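Geranyltranstransferase (Methylococcus capsulatus, PDB 3TS7) probably catalyses the magnesium-dependent condensation of isopentenyl diphosphate with allylic diphosphates to make farnesyl diphosphate. Local coordinates at residues 65-70 / 200-205. Residues are numbered along the deposited sequence; the frame is centred on the assembly and turned at random.
Sequences IGVAAD and CLARPG. With PO4 (phosphate ion), chain G.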
ATOM      1  N   ILE B  65      13.272  24.272   7.086  1.00 33.18           N
ATOM      2  CA  ILE B  65      13.155  24.956   5.799  1.00 33.92           C
ATOM      3  C   ILE B  65      11.947  25.938   5.780  1.00 33.95           C
ATOM      4  O   ILE B  65      11.630  26.522   4.750  1.00 33.11           O
ATOM      5  CB  ILE B  65      13.046  23.926   4.639  1.00 35.29           C
ATOM      6  CG1 ILE B  65      11.794  23.061   4.847  1.00 32.49           C
ATOM      7  CG2 ILE B  65      14.320  23.065   4.564  1.00 29.14           C
ATOM      8  CD1 ILE B  65      11.570  21.993   3.783  1.00 35.85           C
ATOM      9  N   GLY B  66      11.269  26.092   6.914  1.00 35.40           N
ATOM     10  CA  GLY B  66      10.198  27.094   7.026  1.00 40.59           C
ATOM     11  C   GLY B  66       8.834  26.714   6.469  1.00 43.49           C
ATOM     12  O   GLY B  66       8.116  27.570   5.958  1.00 50.71           O
ATOM     13  N   VAL B  67       8.482  25.431   6.551  1.00 40.17           N
ATOM     14  CA  VAL B  67       7.150  24.971   6.163  1.00 33.29           C
ATOM     15  C   VAL B  67       6.312  24.932   7.430  1.00 37.15           C
ATOM     16  O   VAL B  67       6.737  24.396   8.458  1.00 37.82           O
ATOM     17  CB  VAL B  67       7.163  23.545   5.508  1.00 37.66           C
ATOM     18  CG1 VAL B  67       5.747  23.101   5.122  1.00 36.94           C
ATOM     19  CG2 VAL B  67       8.053  23.504   4.278  1.00 33.91           C
ATOM     20  N   ALA B  68       5.109  25.488   7.342  1.00 35.61           N
ATOM     21  CA  ALA B  68       4.189  25.474   8.458  1.00 38.31           C
ATOM     22  C   ALA B  68       3.811  24.033   8.757  1.00 40.76           C
ATOM     23  O   ALA B  68       3.687  23.226   7.840  1.00 45.94           O
ATOM     24  CB  ALA B  68       2.945  26.307   8.113  1.00 44.74           C
ATOM     25  N   ALA B  69       3.630  23.725  10.040  1.00 37.69           N
ATOM     26  CA  ALA B  69       3.369  22.364  10.508  1.00 41.66           C
ATOM     27  C   ALA B  69       2.037  21.802  10.018  1.00 40.85           C
ATOM     28  O   ALA B  69       1.893  20.599   9.862  1.00 38.91           O
ATOM     29  CB  ALA B  69       3.444  22.308  12.020  1.00 36.54           C
ATOM     30  N   ASP B  70       1.076  22.691   9.785  1.00 42.21           N
ATOM     31  CA  ASP B  70      -0.207  22.340   9.189  1.00 39.99           C
ATOM     32  C   ASP B  70      -0.094  21.572   7.871  1.00 37.81           C
ATOM     33  O   ASP B  70      -0.880  20.665   7.622  1.00 41.01           O
ATOM     34  CB  ASP B  70      -1.061  23.608   8.997  1.00 42.65           C
ATOM     35  CG  ASP B  70      -1.690  24.094  10.301  1.00 53.91           C
ATOM     36  OD1 ASP B  70      -2.328  25.166  10.294  1.00 61.33           O
ATOM     37  OD2 ASP B  70      -1.546  23.414  11.338  1.00 46.12           O
ATOM     38  N   CYS B 200      10.343  18.440   2.323  1.00 29.49           N
ATOM     39  CA  CYS B 200      10.924  19.257   1.277  1.00 29.91           C
ATOM     40  C   CYS B 200       9.936  19.586   0.157  1.00 36.35           C
ATOM     41  O   CYS B 200       9.901  20.723  -0.328  1.00 34.41           O
ATOM     42  CB  CYS B 200      12.191  18.597   0.719  1.00 34.35           C
ATOM     43  SG  CYS B 200      13.589  18.546   1.913  1.00 34.30           S
ATOM     44  N   LEU B 201       9.106  18.607  -0.219  1.00 31.55           N
ATOM     45  CA  LEU B 201       8.100  18.801  -1.275  1.00 34.34           C
ATOM     46  C   LEU B 201       6.940  19.718  -0.849  1.00 27.44           C
ATOM     47  O   LEU B 201       6.193  20.194  -1.700  1.00 37.20           O
ATOM     48  CB  LEU B 201       7.555  17.443  -1.758  1.00 29.53           C
ATOM     49  CG  LEU B 201       8.520  16.585  -2.584  1.00 25.91           C
ATOM     50  CD1 LEU B 201       8.067  15.093  -2.629  1.00 27.01           C
ATOM     51  CD2 LEU B 201       8.743  17.165  -3.986  1.00 29.89           C
ATOM     52  N   ALA B 202       6.771  19.929   0.456  1.00 32.40           N
ATOM     53  CA  ALA B 202       5.793  20.910   0.958  1.00 36.06           C
ATOM     54  C   ALA B 202       6.333  22.354   1.014  1.00 41.15           C
ATOM     55  O   ALA B 202       5.661  23.268   1.549  1.00 35.70           O
ATOM     56  CB  ALA B 202       5.252  20.473   2.303  1.00 38.69           C
ATOM     57  N   ARG B 203       7.533  22.557   0.458  1.00 36.22           N
ATOM     58  CA  ARG B 203       8.134  23.887   0.328  1.00 40.02           C
ATOM     59  C   ARG B 203       8.273  24.203  -1.150  1.00 42.98           C
ATOM     60  O   ARG B 203       9.285  23.873  -1.754  1.00 37.29           O
ATOM     61  CB  ARG B 203       9.514  23.950   0.990  1.00 42.37           C
ATOM     62  CG  ARG B 203       9.978  25.348   1.496  1.00 47.05           C
ATOM     63  CD  ARG B 203      10.158  26.377   0.389  1.00 56.79           C
ATOM     64  NE  ARG B 203      11.448  27.056   0.438  1.00 69.93           N
ATOM     65  CZ  ARG B 203      11.879  27.925  -0.474  1.00 62.29           C
ATOM     66  NH1 ARG B 203      13.077  28.485  -0.350  1.00 52.89           N
ATOM     67  NH2 ARG B 203      11.117  28.238  -1.511  1.00 56.62           N
ATOM     68  N   PRO B 204       7.270  24.877  -1.740  1.00 46.85           N
ATOM     69  CA  PRO B 204       7.334  25.138  -3.185  1.00 48.10           C
ATOM     70  C   PRO B 204       8.624  25.876  -3.613  1.00 49.94           C
ATOM     71  O   PRO B 204       9.012  26.869  -2.995  1.00 44.04           O
ATOM     72  CB  PRO B 204       6.068  25.978  -3.441  1.00 46.15           C
ATOM     73  CG  PRO B 204       5.106  25.516  -2.331  1.00 45.40           C
ATOM     74  CD  PRO B 204       6.011  25.366  -1.139  1.00 48.23           C
ATOM     75  N   GLY B 205       9.316  25.341  -4.618  1.00 42.39           N
ATOM     76  CA  GLY B 205      10.500  25.994  -5.164  1.00 47.00           C
ATOM     77  C   GLY B 205      11.818  25.847  -4.399  1.00 46.67           C
ATOM     78  O   GLY B 205      12.817  26.443  -4.798  1.00 45.20           O
TER
HETATM   79  P   PO4 G 325      14.766  27.520   3.049  1.00 71.45           P
HETATM   80  O1  PO4 G 325      13.339  27.051   2.807  1.00 50.32           O
HETATM   81  O2  PO4 G 325      14.764  28.644   4.070  1.00 69.28           O
HETATM   82  O3  PO4 G 325      15.614  26.387   3.590  1.00 50.78           O
HETATM   83  O4  PO4 G 325      15.340  27.980   1.719  1.00 58.85           O
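Cys200 meets Ile65 where two helices of the all-helical isoprenoid synthase fold, 53-65 and 177-201, run out at one end of the bundle, a worked example of how the ends of two helices pack through a few apolar side chains, with a charged group beyond them. The CD1 methyl of Ile65 rests 3.8 Å from Cys200 CA. It gets there because CG1 sits between the backbone N and the carbonyl carbon (chi1 61°) and the chain then extends; Leu206, from a loop, and Leu214 of helix 208-237 also pack on this isoleucine. Next along, Ala202 receives Val67: CG1 lies 3.9 Å from Ala202 CB, and both valine methyls approach the Ala202 carbonyl oxygen. Gly66, with positive phi, makes the turn out of helix 53-65 that brings Val67 round. The backbone N of Arg203 hydrogen-bonds to Cys200 O, and Arg203 CB lies 3.6 Å from Val67 CG2. Beyond this apolar base the chain bends at chi2 and chi3, carrying the guanidinium edge-on to a phosphate ion, probably from the crystallisation liquor, which Gln210 also binds. Replacing Arg203 by an alanine keeps CB against Val67 but is likely to deprive the phosphate of the guanidinium's charge and donors. Arg203 NH2 hydrogen-bonds to Pro204 O (2.9 Å), helping fix the guanidinium's rotation. Arg203 NE donates to phosphate O1 at 3.0 Å, and Arg203 NH1 to O4 in an equally straight bond (163°).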